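Long-range contacts in T cell receptor gamma chain (PDB 7L15), which pairs with a mu chain to form a marsupial gamma mu T cell receptor, which probably takes part in antigen recognition by a distinct T cell lineage: residues R15-S20 with D86-D91; S20-C25 with T79-V84; D33-Y38 with Y52-S57; R112-E117 with P154-T159. All blocks are in the same frame, centred on the assembly; numbering follows the deposited sequence.

Interactions 1, 2 and 3 all lie inside the V-type immunoglobulin domain, and interaction 4 ties that domain to the C-type domain that follows. Along the chain, 33-38 with 52-57 is nested within 20-25 with 79-84, which in turn lies within 15-20 with 86-91; interaction 4 opens after all three have closed. Interaction 2 has its centre about 14 Å from that of interaction 1 and about 13 Å from that of interaction 3, and links its own sheet to the hairpin of interaction 3 in the opposing one. Interactions 1 and 4 meet through the neighbouring strands 12-16 and 104-116, bringing that end of the V-type domain to the interdomain joint.

Interaction 1: R15-S20 with D86-D91; sequences RNAKQS and DLQVSD
Lys18 and Gln19 grip Leu87 by both polar groups of its backbone. Lys18 N donates to Leu87 O at 2.7 Å, in the carbonyl plane and on a lone pair, while Leu87 N answers with a nearly straight bond (177°) to Gln19 O at 2.8 Å. The bonds fall on a type II turn from Asn16 to Gln19, with Lys18 at positive phi in the third place. The turn's own bond, Gln19 N to Asn16 O, is weak, but Gln19 OE1 folds back to accept from Asn16 N, met from above its carbonyl plane. Ala17 CA adds a C-H contact to Leu87 O at 3.3 Å.

Among the side chains Leu87 is the plug. Its CG lies 3.2 Å from Gln19 O, and its CD1 reaches Arg15 CG at 3.5 Å. A bend at chi2 (-75°) carries the arginine past this methyl, so that NE bonds to Ser20 O at 2.9 Å, the oxygen lying in the guanidinium plane. This bond ties the two flanks of the turn together beside the leucine, which also packs on Leu113 and Val115. Beyond it, Gln88 NE2 binds both Asp86 O and Asp86 OD2, and Gln88 N is held by Asp91 OD2 at 2.7 Å. The same carboxylate oxygen makes a salt bridge with Lys69, outside both segments. A turn leading into strand 21-28, pinned against a leucine, is familiar from the end of the immunoglobulin V fold away from the antigen-binding loops, where the loop before the F strand carries a buried aspartate paired with a basic residue.

Interaction 2: S20-C25 with T79-V84; sequences SASLNC and TCRLIV
Over one face of the Arg81 guanidinium stands the Asn24 amide, with Asn24 CG 3.7 Å above the plane and displaced toward its rim. The two planes are turned 67° apart, and no hydrogen bond joins the groups; the very short approach of Asn24 OD1 to the guanidinium is doubtful. At the edge, in plane, Ser22 CB lies 3.5 Å from Arg81 NH1. A bend at chi3 (78°) in the arginine turns its head across these neighbours, while Asn24 ND2 makes a weak bond to Arg9 O.

Beneath this surface layer the strands run antiparallel. The pair Leu23 and Leu82 is held both ways, by Leu23 N to Leu82 O at 2.7 Å and Leu82 N to Leu23 O at 2.9 Å. Cys25 and Cys80 repeat the pattern, as do Ala21 and Val84, although Ala21 N to Val84 O is weak. On the inner face Leu23 CB meets Leu82 CB at 4.3 Å, alongside Cys25, which is disulfide-bonded to Cys97.

Strand 70-75 flanks 79-84 in the same sheet, with Tyr73 touching both Arg81 and Ile83, while the inward residues press on Trp37 of strand 34-40 and Tyr95 of strand 93-101 in the opposing sheet.

Interaction 3: D33-Y38 with Y52-S57; sequences DYVHWY and YSRSKS
Asp33 is the hub, meeting Ser53, Arg54 and Ser55 at once. Its CG stands anti to the backbone N (chi1 -169°), which swings the carboxylate over the turn that follows strand 47-53. There OD2 accepts from Ser53 OG at 2.8 Å and from Ser55 OG at 3.0 Å, the two hydroxyls arriving from opposite faces of its plane. OD1 takes Ser55 N at 2.9 Å on the syn side, and Asp33 O receives Arg54 N at 2.8 Å.

Val35 and Tyr52 form a hydrogen-bonded pair two residues further along strand 34-40: Val35 N binds Tyr52 O, and Tyr52 N returns to Val35 O. Both side chains face inward, toward Cys80 of strand 79-84, and Val35 CG2 also lies 3.9 Å from Arg54 CG, where the two side chains cross. On the other face Tyr34 CE1 touches Ser53 CB at 3.5 Å, and Tyr34 also packs on Thr115 of the mu chain.

Three bonds to one carboxylate fix its rotation and tie the start of strand 34-40 to the turn, which corresponds to the CDR2 region of a V domain. Such donors, with Lys56 NZ 5.3 Å from Asp33 OD2, would probably stabilise the charged aspartate, whereas Arg54 NE, 4.8 Å from Asp33 OD1, is buried without a partner in the model.

Interaction 4: R112-E117 with P154-T159; sequences RLIVTE and PNVVKT
Pro154, preceded by a cis peptide bond, turns its ring toward Ile114. The CB of Pro154 meets Ile114 CD1 at 3.8 Å, the two side chains crossing at a slant, and the same ring rests on Ser12 and Thr14 of strand 12-16. Its carbonyl oxygen accepts a hydrogen bond from His207 and, weakly, one from Val156 N. The isoleucine gets there by an extended reach: with CG1 anti to the carbonyl carbon and chi2 at 168°, CD1 is carried out from strand 104-116 toward the proline.

Asn155 comes next and brings OD1 to 4.4 Å from Ile114 CD1, a loose approach at the margin. Its side chain also touches Tyr184 and Ile177.

This is the joint between the two immunoglobulin domains. The last strand of the V-type domain, G in the usual lettering, lies against the loop between the B and C strands of the C-type domain, where a cis proline after Phe-Phe is a common feature of C1-set domains.

Val156 then supplies the second apolar contact. Its CG2 sits 3.8 Å from Arg112 CD and 4.2 Å from Ile114 CD1. The valine and isoleucine side chains slide past each other in opposite directions, and the valine also lies against the aliphatic part of the arginine; Ile11 adds a further neighbour to the valine. No hydrogen bond crosses between 112-117 and 154-159.

Further on, Lys158 NZ makes a salt bridge to Glu109 OE1 of the V-type domain.

Interaction 1: R15-S20 with D86-D91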
loop_
_atom_site.group_PDB
_atom_site.type_symbol
_atom_site.label_atom_id
_atom_site.label_comp_id
_atom_site.label_asym_id
_atom_site.label_seq_id
_atom_site.Cartn_x
_atom_site.Cartn_y
_atom_site.Cartn_z
ATOM N N ARG B 15 -1.988 5.187 -19.938
ATOM C CA ARG B 15 -2.389 5.135 -21.334
ATOM C C ARG B 15 -3.377 6.250 -21.612
ATOM O O ARG B 15 -4.012 6.783 -20.696
ATOM C CB ARG B 15 -3.030 3.784 -21.683
ATOM C CG ARG B 15 -2.090 2.597 -21.588
ATOM C CD ARG B 15 -1.125 2.563 -22.786
ATOM N NE ARG B 15 -0.247 1.399 -22.723
ATOM C CZ ARG B 15 0.997 1.429 -22.263
ATOM N NH1 ARG B 15 1.517 2.574 -21.838
ATOM N NH2 ARG B 15 1.723 0.318 -22.237
ATOM N N ASN B 16 -3.517 6.578 -22.892
ATOM C CA ASN B 16 -4.638 7.368 -23.378
ATOM C C ASN B 16 -5.727 6.431 -23.881
ATOM O O ASN B 16 -5.520 5.223 -24.018
ATOM C CB ASN B 16 -4.188 8.337 -24.479
ATOM C CG ASN B 16 -3.279 9.435 -23.948
ATOM O OD1 ASN B 16 -2.111 9.542 -24.340
ATOM N ND2 ASN B 16 -3.815 10.261 -23.047
ATOM N N ALA B 17 -6.905 6.999 -24.148
ATOM C CA ALA B 17 -8.035 6.188 -24.587
ATOM C C ALA B 17 -7.720 5.498 -25.911
ATOM O O ALA B 17 -6.881 5.946 -26.692
ATOM C CB ALA B 17 -9.291 7.039 -24.739
ATOM N N LYS B 18 -8.401 4.378 -26.145
ATOM C CA LYS B 18 -8.332 3.582 -27.365
ATOM C C LYS B 18 -7.022 2.804 -27.485
ATOM O O LYS B 18 -6.869 2.020 -28.433
ATOM C CB LYS B 18 -8.555 4.426 -28.635
ATOM C CG LYS B 18 -9.723 5.418 -28.511
ATOM C CD LYS B 18 -10.176 5.998 -29.858
ATOM C CE LYS B 18 -11.188 7.130 -29.660
ATOM N NZ LYS B 18 -12.499 6.890 -30.339
ATOM N N GLN B 19 -6.083 2.965 -26.553
ATOM C CA GLN B 19 -4.853 2.183 -26.559
ATOM C C GLN B 19 -5.105 0.851 -25.851
ATOM O O GLN B 19 -6.244 0.472 -25.561
ATOM C CB GLN B 19 -3.711 2.987 -25.934
ATOM C CG GLN B 19 -3.533 4.348 -26.603
ATOM C CD GLN B 19 -2.385 5.189 -26.048
ATOM O OE1 GLN B 19 -1.977 5.042 -24.900
ATOM N NE2 GLN B 19 -1.858 6.087 -26.888
ATOM N N SER B 20 -4.041 0.105 -25.585
ATOM C CA SER B 20 -4.157 -1.185 -24.926
ATOM C C SER B 20 -3.061 -1.295 -23.877
ATOM O O SER B 20 -2.167 -0.450 -23.790
ATOM C CB SER B 20 -4.049 -2.341 -25.916
ATOM O OG SER B 20 -2.699 -2.479 -26.327
ATOM N N ASP B 86 -8.660 -1.424 -26.131
ATOM C CA ASP B 86 -9.535 -0.277 -26.374
ATOM C C ASP B 86 -9.836 0.454 -25.070
ATOM O O ASP B 86 -10.984 0.640 -24.668
ATOM C CB ASP B 86 -10.825 -0.707 -27.083
ATOM C CG ASP B 86 -11.710 0.480 -27.467
ATOM O OD1 ASP B 86 -11.216 1.397 -28.161
ATOM O OD2 ASP B 86 -12.898 0.506 -27.072
ATOM N N LEU B 87 -8.756 0.849 -24.407
ATOM C CA LEU B 87 -8.841 1.434 -23.080
ATOM C C LEU B 87 -9.766 2.642 -23.063
ATOM O O LEU B 87 -9.770 3.459 -23.989
ATOM C CB LEU B 87 -7.441 1.823 -22.613
ATOM C CG LEU B 87 -6.621 0.559 -22.341
ATOM C CD1 LEU B 87 -5.164 0.892 -22.083
ATOM C CD2 LEU B 87 -7.220 -0.213 -21.156
ATOM N N GLN B 88 -10.575 2.725 -22.006
ATOM C CA GLN B 88 -11.391 3.885 -21.678
ATOM C C GLN B 88 -11.064 4.313 -20.255
ATOM O O GLN B 88 -10.530 3.528 -19.466
ATOM C CB GLN B 88 -12.885 3.576 -21.799
ATOM C CG GLN B 88 -13.284 2.929 -23.138
ATOM C CD GLN B 88 -13.036 3.839 -24.325
ATOM O OE1 GLN B 88 -13.182 5.062 -24.233
ATOM N NE2 GLN B 88 -12.638 3.247 -25.449
ATOM N N VAL B 89 -11.390 5.568 -19.926
ATOM C CA VAL B 89 -11.094 6.063 -18.583
ATOM C C VAL B 89 -11.727 5.154 -17.544
ATOM O O VAL B 89 -11.127 4.868 -16.504
ATOM C CB VAL B 89 -11.549 7.527 -18.421
ATOM C CG1 VAL B 89 -10.755 8.433 -19.346
ATOM C CG2 VAL B 89 -13.054 7.654 -18.720
ATOM N N SER B 90 -12.901 4.609 -17.852
ATOM C CA SER B 90 -13.611 3.749 -16.922
ATOM C C SER B 90 -12.883 2.436 -16.647
ATOM O O SER B 90 -13.337 1.669 -15.789
ATOM C CB SER B 90 -15.006 3.471 -17.470
ATOM O OG SER B 90 -14.915 2.783 -18.710
ATOM N N ASP B 91 -11.789 2.146 -17.357
ATOM C CA ASP B 91 -10.982 0.958 -17.095
ATOM C C ASP B 91 -9.921 1.166 -16.019
ATOM O O ASP B 91 -9.334 0.173 -15.578
ATOM C CB ASP B 91 -10.287 0.490 -18.374
ATOM C CG ASP B 91 -11.261 0.103 -19.446
ATOM O OD1 ASP B 91 -12.311 -0.477 -19.096
ATOM O OD2 ASP B 91 -10.997 0.399 -20.628
#

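Interaction 2: S20-C25 with T79-V84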
loop_
_atom_site.group_PDB
_atom_site.type_symbol
_atom_site.label_atom_id
_atom_site.label_comp_id
_atom_site.label_asym_id
_atom_site.label_seq_id
_atom_site.Cartn_x
_atom_site.Cartn_y
_atom_site.Cartn_z
ATOM N N SER B 20 -4.041 0.105 -25.585
ATOM C CA SER B 20 -4.157 -1.185 -24.926
ATOM C C SER B 20 -3.061 -1.295 -23.877
ATOM O O SER B 20 -2.167 -0.450 -23.790
ATOM C CB SER B 20 -4.049 -2.341 -25.916
ATOM O OG SER B 20 -2.699 -2.479 -26.327
ATOM N N ALA B 21 -3.125 -2.352 -23.077
ATOM C CA ALA B 21 -2.202 -2.471 -21.962
ATOM C C ALA B 21 -1.990 -3.938 -21.646
ATOM O O ALA B 21 -2.960 -4.693 -21.565
ATOM C CB ALA B 21 -2.747 -1.732 -20.732
ATOM N N SER B 22 -0.733 -4.325 -21.441
ATOM C CA SER B 22 -0.365 -5.690 -21.090
ATOM C C SER B 22 0.142 -5.711 -19.658
ATOM O O SER B 22 1.117 -5.025 -19.330
ATOM C CB SER B 22 0.706 -6.241 -22.034
ATOM O OG SER B 22 0.308 -6.079 -23.383
ATOM N N LEU B 23 -0.496 -6.516 -18.822
ATOM C CA LEU B 23 -0.152 -6.614 -17.416
ATOM C C LEU B 23 0.524 -7.950 -17.179
ATOM O O LEU B 23 0.086 -8.971 -17.712
ATOM C CB LEU B 23 -1.396 -6.472 -16.533
ATOM C CG LEU B 23 -1.946 -5.048 -16.422
ATOM C CD1 LEU B 23 -2.905 -4.758 -17.524
ATOM C CD2 LEU B 23 -2.608 -4.849 -15.085
ATOM N N ASN B 24 1.589 -7.937 -16.382
ATOM C CA ASN B 24 2.422 -9.108 -16.161
ATOM C C ASN B 24 2.153 -9.729 -14.797
ATOM O O ASN B 24 1.940 -9.021 -13.810
ATOM C CB ASN B 24 3.905 -8.743 -16.266
ATOM C CG ASN B 24 4.275 -8.177 -17.622
ATOM O OD1 ASN B 24 3.646 -8.486 -18.638
ATOM N ND2 ASN B 24 5.316 -7.351 -17.648
ATOM N N CYS B 25 2.182 -11.056 -14.748
ATOM C CA CYS B 25 2.088 -11.811 -13.497
ATOM C C CYS B 25 3.118 -12.936 -13.569
ATOM O O CYS B 25 2.912 -13.923 -14.283
ATOM C CB CYS B 25 0.679 -12.367 -13.292
ATOM S SG CYS B 25 0.383 -13.227 -11.711
ATOM N N THR B 79 5.116 -16.858 -17.682
ATOM C CA THR B 79 4.429 -15.676 -17.178
ATOM C C THR B 79 3.049 -15.558 -17.807
ATOM O O THR B 79 2.908 -15.672 -19.027
ATOM C CB THR B 79 5.248 -14.426 -17.491
ATOM O OG1 THR B 79 6.350 -14.347 -16.586
ATOM C CG2 THR B 79 4.403 -13.166 -17.382
ATOM N N CYS B 80 2.035 -15.327 -16.976
ATOM C CA CYS B 80 0.710 -14.997 -17.474
ATOM C C CYS B 80 0.579 -13.489 -17.658
ATOM O O CYS B 80 1.018 -12.705 -16.812
ATOM C CB CYS B 80 -0.374 -15.507 -16.525
ATOM S SG CYS B 80 -2.052 -15.371 -17.219
ATOM N N ARG B 81 -0.029 -13.092 -18.773
ATOM C CA ARG B 81 -0.197 -11.693 -19.136
ATOM C C ARG B 81 -1.664 -11.409 -19.431
ATOM O O ARG B 81 -2.340 -12.213 -20.076
ATOM C CB ARG B 81 0.667 -11.315 -20.360
ATOM C CG ARG B 81 2.177 -11.331 -20.106
ATOM C CD ARG B 81 2.974 -10.925 -21.351
ATOM N NE ARG B 81 2.976 -9.478 -21.577
ATOM C CZ ARG B 81 4.050 -8.698 -21.465
ATOM N NH1 ARG B 81 3.952 -7.392 -21.683
ATOM N NH2 ARG B 81 5.222 -9.222 -21.131
ATOM N N LEU B 82 -2.148 -10.263 -18.957
ATOM C CA LEU B 82 -3.504 -9.798 -19.214
ATOM C C LEU B 82 -3.451 -8.609 -20.163
ATOM O O LEU B 82 -2.776 -7.613 -19.881
ATOM C CB LEU B 82 -4.205 -9.403 -17.910
ATOM C CG LEU B 82 -5.553 -8.684 -18.030
ATOM C CD1 LEU B 82 -6.626 -9.636 -18.545
ATOM C CD2 LEU B 82 -5.973 -8.048 -16.707
ATOM N N ILE B 83 -4.173 -8.698 -21.274
ATOM C CA ILE B 83 -4.279 -7.596 -22.220
ATOM C C ILE B 83 -5.662 -6.988 -22.099
ATOM O O ILE B 83 -6.670 -7.704 -22.166
ATOM C CB ILE B 83 -4.008 -8.043 -23.663
ATOM C CG1 ILE B 83 -2.551 -8.473 -23.818
ATOM C CG2 ILE B 83 -4.344 -6.905 -24.630
ATOM C CD1 ILE B 83 -2.086 -8.551 -25.262
ATOM N N VAL B 84 -5.704 -5.669 -21.911
ATOM C CA VAL B 84 -6.940 -4.909 -21.839
ATOM C C VAL B 84 -6.960 -3.999 -23.058
ATOM O O VAL B 84 -6.117 -3.101 -23.188
ATOM C CB VAL B 84 -7.038 -4.121 -20.527
ATOM C CG1 VAL B 84 -8.396 -3.445 -20.398
ATOM C CG2 VAL B 84 -6.812 -5.055 -19.368
#

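Interaction 3: D33-Y38 with Y52-S57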
loop_
_atom_site.group_PDB
_atom_site.type_symbol
_atom_site.label_atom_id
_atom_site.label_comp_id
_atom_site.label_asym_id
_atom_site.label_seq_id
_atom_site.Cartn_x
_atom_site.Cartn_y
_atom_site.Cartn_z
ATOM N N ASP B 33 -3.399 -24.736 -11.576
ATOM C CA ASP B 33 -3.372 -24.558 -13.018
ATOM C C ASP B 33 -4.031 -23.260 -13.478
ATOM O O ASP B 33 -3.855 -22.864 -14.640
ATOM C CB ASP B 33 -4.048 -25.747 -13.698
ATOM C CG ASP B 33 -3.818 -25.764 -15.189
ATOM O OD1 ASP B 33 -2.665 -25.543 -15.611
ATOM O OD2 ASP B 33 -4.785 -26.004 -15.933
ATOM N N TYR B 34 -4.777 -22.582 -12.612
ATOM C CA TYR B 34 -5.561 -21.420 -13.010
ATOM C C TYR B 34 -4.957 -20.142 -12.443
ATOM O O TYR B 34 -4.571 -20.088 -11.266
ATOM C CB TYR B 34 -7.021 -21.585 -12.580
ATOM C CG TYR B 34 -7.629 -22.788 -13.243
ATOM C CD1 TYR B 34 -8.215 -22.691 -14.496
ATOM C CD2 TYR B 34 -7.547 -24.041 -12.653
ATOM C CE1 TYR B 34 -8.743 -23.807 -15.129
ATOM C CE2 TYR B 34 -8.067 -25.167 -13.278
ATOM C CZ TYR B 34 -8.666 -25.042 -14.511
ATOM O OH TYR B 34 -9.189 -26.150 -15.129
ATOM N N VAL B 35 -4.842 -19.135 -13.303
ATOM C CA VAL B 35 -4.436 -17.791 -12.924
ATOM C C VAL B 35 -5.661 -16.901 -13.056
ATOM O O VAL B 35 -6.289 -16.861 -14.123
ATOM C CB VAL B 35 -3.282 -17.289 -13.802
ATOM C CG1 VAL B 35 -2.881 -15.881 -13.395
ATOM C CG2 VAL B 35 -2.094 -18.241 -13.694
ATOM N N HIS B 36 -6.010 -16.204 -11.971
ATOM C CA HIS B 36 -7.211 -15.378 -11.897
ATOM C C HIS B 36 -6.830 -13.906 -11.935
ATOM O O HIS B 36 -5.814 -13.515 -11.366
ATOM C CB HIS B 36 -7.998 -15.667 -10.617
ATOM C CG HIS B 36 -8.289 -17.118 -10.401
ATOM N ND1 HIS B 36 -9.546 -17.658 -10.582
ATOM C CD2 HIS B 36 -7.490 -18.142 -10.013
ATOM C CE1 HIS B 36 -9.510 -18.952 -10.315
ATOM N NE2 HIS B 36 -8.273 -19.271 -9.966
ATOM N N TRP B 37 -7.652 -13.092 -12.597
ATOM C CA TRP B 37 -7.402 -11.658 -12.744
ATOM C C TRP B 37 -8.570 -10.886 -12.157
ATOM O O TRP B 37 -9.678 -10.936 -12.696
ATOM C CB TRP B 37 -7.186 -11.267 -14.205
ATOM C CG TRP B 37 -5.804 -11.587 -14.691
ATOM C CD1 TRP B 37 -5.420 -12.685 -15.393
ATOM C CD2 TRP B 37 -4.620 -10.810 -14.484
ATOM N NE1 TRP B 37 -4.068 -12.637 -15.650
ATOM C CE2 TRP B 37 -3.557 -11.492 -15.103
ATOM C CE3 TRP B 37 -4.362 -9.596 -13.858
ATOM C CZ2 TRP B 37 -2.255 -11.007 -15.102
ATOM C CZ3 TRP B 37 -3.056 -9.117 -13.849
ATOM C CH2 TRP B 37 -2.026 -9.820 -14.470
ATOM N N TYR B 38 -8.314 -10.173 -11.059
ATOM C CA TYR B 38 -9.299 -9.358 -10.366
ATOM C C TYR B 38 -9.010 -7.884 -10.619
ATOM O O TYR B 38 -7.872 -7.493 -10.894
ATOM C CB TYR B 38 -9.278 -9.625 -8.843
ATOM C CG TYR B 38 -9.885 -10.972 -8.430
ATOM C CD1 TYR B 38 -9.171 -12.151 -8.559
ATOM C CD2 TYR B 38 -11.158 -11.038 -7.889
ATOM C CE1 TYR B 38 -9.716 -13.374 -8.182
ATOM C CE2 TYR B 38 -11.710 -12.245 -7.502
ATOM C CZ TYR B 38 -10.993 -13.408 -7.655
ATOM O OH TYR B 38 -11.553 -14.605 -7.265
ATOM N N TYR B 52 -7.705 -17.966 -16.316
ATOM C CA TYR B 52 -6.869 -18.507 -17.371
ATOM C C TYR B 52 -6.291 -19.830 -16.902
ATOM O O TYR B 52 -5.728 -19.910 -15.803
ATOM C CB TYR B 52 -5.750 -17.527 -17.732
ATOM C CG TYR B 52 -4.697 -18.071 -18.676
ATOM C CD1 TYR B 52 -4.957 -18.223 -20.033
ATOM C CD2 TYR B 52 -3.433 -18.406 -18.212
ATOM C CE1 TYR B 52 -3.985 -18.709 -20.900
ATOM C CE2 TYR B 52 -2.454 -18.889 -19.067
ATOM C CZ TYR B 52 -2.732 -19.041 -20.409
ATOM O OH TYR B 52 -1.756 -19.528 -21.257
ATOM N N SER B 53 -6.457 -20.862 -17.726
ATOM C CA SER B 53 -5.863 -22.172 -17.479
ATOM C C SER B 53 -4.502 -22.215 -18.167
ATOM O O SER B 53 -4.423 -22.165 -19.400
ATOM C CB SER B 53 -6.777 -23.279 -17.999
ATOM O OG SER B 53 -6.188 -24.556 -17.824
ATOM N N ARG B 54 -3.429 -22.309 -17.380
ATOM C CA ARG B 54 -2.099 -22.309 -17.975
ATOM C C ARG B 54 -1.901 -23.523 -18.882
ATOM O O ARG B 54 -1.407 -23.393 -20.010
ATOM C CB ARG B 54 -1.036 -22.267 -16.878
ATOM C CG ARG B 54 -0.813 -20.880 -16.272
ATOM C CD ARG B 54 0.437 -20.887 -15.430
ATOM N NE ARG B 54 0.484 -22.107 -14.637
ATOM C CZ ARG B 54 1.567 -22.550 -14.016
ATOM N NH1 ARG B 54 2.703 -21.871 -14.096
ATOM N NH2 ARG B 54 1.509 -23.677 -13.321
ATOM N N SER B 55 -2.301 -24.709 -18.415
ATOM C CA SER B 55 -2.125 -25.923 -19.203
ATOM C C SER B 55 -2.891 -25.835 -20.515
ATOM O O SER B 55 -2.294 -25.805 -21.597
ATOM C CB SER B 55 -2.579 -27.144 -18.402
ATOM O OG SER B 55 -3.983 -27.301 -18.518
ATOM N N LYS B 56 -4.227 -25.764 -20.437
ATOM C CA LYS B 56 -5.043 -25.640 -21.641
ATOM C C LYS B 56 -4.828 -24.310 -22.371
ATOM O O LYS B 56 -5.399 -24.127 -23.452
ATOM C CB LYS B 56 -6.538 -25.816 -21.307
ATOM C CG LYS B 56 -6.817 -26.920 -20.277
ATOM C CD LYS B 56 -8.252 -27.445 -20.318
ATOM C CE LYS B 56 -9.305 -26.374 -20.061
ATOM N NZ LYS B 56 -9.309 -25.854 -18.656
ATOM N N SER B 57 -4.005 -23.402 -21.836
ATOM C CA SER B 57 -3.729 -22.095 -22.450
ATOM C C SER B 57 -5.020 -21.414 -22.903
ATOM O O SER B 57 -5.144 -20.948 -24.036
ATOM C CB SER B 57 -2.745 -22.236 -23.608
ATOM O OG SER B 57 -2.231 -20.962 -23.973
#

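Interaction 4: R112-E117 with P154-T159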
loop_
_atom_site.group_PDB
_atom_site.type_symbol
_atom_site.label_atom_id
_atom_site.label_comp_id
_atom_site.label_asym_id
_atom_site.label_seq_id
_atom_site.Cartn_x
_atom_site.Cartn_y
_atom_site.Cartn_z
ATOM N N ARG B 112 -1.366 -0.811 -11.307
ATOM C CA ARG B 112 -2.391 0.210 -11.480
ATOM C C ARG B 112 -2.446 0.644 -12.941
ATOM O O ARG B 112 -1.468 1.165 -13.490
ATOM C CB ARG B 112 -2.166 1.416 -10.571
ATOM C CG ARG B 112 -3.244 2.502 -10.775
ATOM C CD ARG B 112 -3.109 3.687 -9.808
ATOM N NE ARG B 112 -3.624 3.373 -8.481
ATOM C CZ ARG B 112 -4.916 3.394 -8.153
ATOM N NH1 ARG B 112 -5.831 3.706 -9.070
ATOM N NH2 ARG B 112 -5.295 3.094 -6.914
ATOM N N LEU B 113 -3.599 0.431 -13.559
ATOM C CA LEU B 113 -3.866 0.904 -14.903
ATOM C C LEU B 113 -4.459 2.304 -14.806
ATOM O O LEU B 113 -5.463 2.516 -14.120
ATOM C CB LEU B 113 -4.815 -0.060 -15.614
ATOM C CG LEU B 113 -5.197 0.291 -17.035
ATOM C CD1 LEU B 113 -3.936 0.315 -17.891
ATOM C CD2 LEU B 113 -6.219 -0.720 -17.571
ATOM N N ILE B 114 -3.835 3.262 -15.471
ATOM C CA ILE B 114 -4.312 4.635 -15.476
ATOM C C ILE B 114 -4.626 5.005 -16.910
ATOM O O ILE B 114 -3.726 5.036 -17.757
ATOM C CB ILE B 114 -3.283 5.602 -14.878
ATOM C CG1 ILE B 114 -2.905 5.165 -13.465
ATOM C CG2 ILE B 114 -3.818 7.041 -14.932
ATOM C CD1 ILE B 114 -1.695 5.887 -12.914
ATOM N N VAL B 115 -5.894 5.273 -17.189
ATOM C CA VAL B 115 -6.318 5.715 -18.506
ATOM C C VAL B 115 -6.779 7.152 -18.363
ATOM O O VAL B 115 -7.645 7.456 -17.534
ATOM C CB VAL B 115 -7.424 4.820 -19.082
ATOM C CG1 VAL B 115 -7.633 5.119 -20.583
ATOM C CG2 VAL B 115 -7.052 3.362 -18.865
ATOM N N THR B 116 -6.198 8.035 -19.159
ATOM C CA THR B 116 -6.547 9.445 -19.101
ATOM C C THR B 116 -6.771 9.980 -20.506
ATOM O O THR B 116 -6.204 9.482 -21.487
ATOM C CB THR B 116 -5.470 10.267 -18.382
ATOM O OG1 THR B 116 -5.836 11.651 -18.419
ATOM C CG2 THR B 116 -4.143 10.095 -19.048
ATOM N N GLU B 117 -7.634 10.980 -20.597
ATOM C CA GLU B 117 -7.870 11.645 -21.866
ATOM C C GLU B 117 -6.975 12.861 -22.066
ATOM O O GLU B 117 -7.057 13.503 -23.115
ATOM C CB GLU B 117 -9.346 12.033 -22.000
ATOM C CG GLU B 117 -10.122 11.133 -22.960
ATOM C CD GLU B 117 -11.569 10.903 -22.537
ATOM O OE1 GLU B 117 -12.191 11.839 -21.992
ATOM O OE2 GLU B 117 -12.083 9.783 -22.746
ATOM N N PRO B 154 3.600 8.858 -13.490
ATOM C CA PRO B 154 2.392 9.102 -12.684
ATOM C C PRO B 154 2.630 9.102 -11.166
ATOM O O PRO B 154 3.763 8.893 -10.739
ATOM C CB PRO B 154 1.484 7.937 -13.082
ATOM C CG PRO B 154 2.451 6.814 -13.313
ATOM C CD PRO B 154 3.690 7.447 -13.924
ATOM N N ASN B 155 1.565 9.331 -10.384
ATOM C CA ASN B 155 1.621 9.391 -8.919
ATOM C C ASN B 155 1.641 8.014 -8.256
ATOM O O ASN B 155 0.931 7.785 -7.278
ATOM C CB ASN B 155 0.443 10.218 -8.402
ATOM C CG ASN B 155 -0.910 9.607 -8.755
ATOM O OD1 ASN B 155 -1.034 8.842 -9.704
ATOM N ND2 ASN B 155 -1.944 9.959 -7.980
ATOM N N VAL B 156 2.427 7.083 -8.784
ATOM C CA VAL B 156 2.539 5.734 -8.248
ATOM C C VAL B 156 4.021 5.433 -8.103
ATOM O O VAL B 156 4.790 5.619 -9.051
ATOM C CB VAL B 156 1.861 4.691 -9.165
ATOM C CG1 VAL B 156 1.976 3.312 -8.564
ATOM C CG2 VAL B 156 0.402 5.034 -9.413
ATOM N N VAL B 157 4.425 4.958 -6.926
ATOM C CA VAL B 157 5.829 4.672 -6.674
ATOM C C VAL B 157 5.896 3.718 -5.495
ATOM O O VAL B 157 4.998 3.688 -4.649
ATOM C CB VAL B 157 6.627 5.980 -6.425
ATOM C CG1 VAL B 157 6.254 6.574 -5.070
ATOM C CG2 VAL B 157 8.148 5.751 -6.535
ATOM N N LYS B 158 6.952 2.915 -5.460
ATOM C CA LYS B 158 7.183 1.927 -4.416
ATOM C C LYS B 158 8.629 2.071 -3.961
ATOM O O LYS B 158 9.537 2.111 -4.796
ATOM C CB LYS B 158 6.902 0.517 -4.945
ATOM C CG LYS B 158 7.217 -0.621 -3.983
ATOM C CD LYS B 158 6.786 -1.975 -4.565
ATOM C CE LYS B 158 7.064 -3.144 -3.610
ATOM N NZ LYS B 158 6.815 -4.463 -4.273
ATOM N N THR B 159 8.836 2.203 -2.653
ATOM C CA THR B 159 10.159 2.427 -2.088
ATOM C C THR B 159 10.335 1.519 -0.880
ATOM O O THR B 159 9.370 1.220 -0.174
ATOM C CB THR B 159 10.378 3.887 -1.657
ATOM O OG1 THR B 159 9.541 4.181 -0.536
ATOM C CG2 THR B 159 10.044 4.850 -2.776
#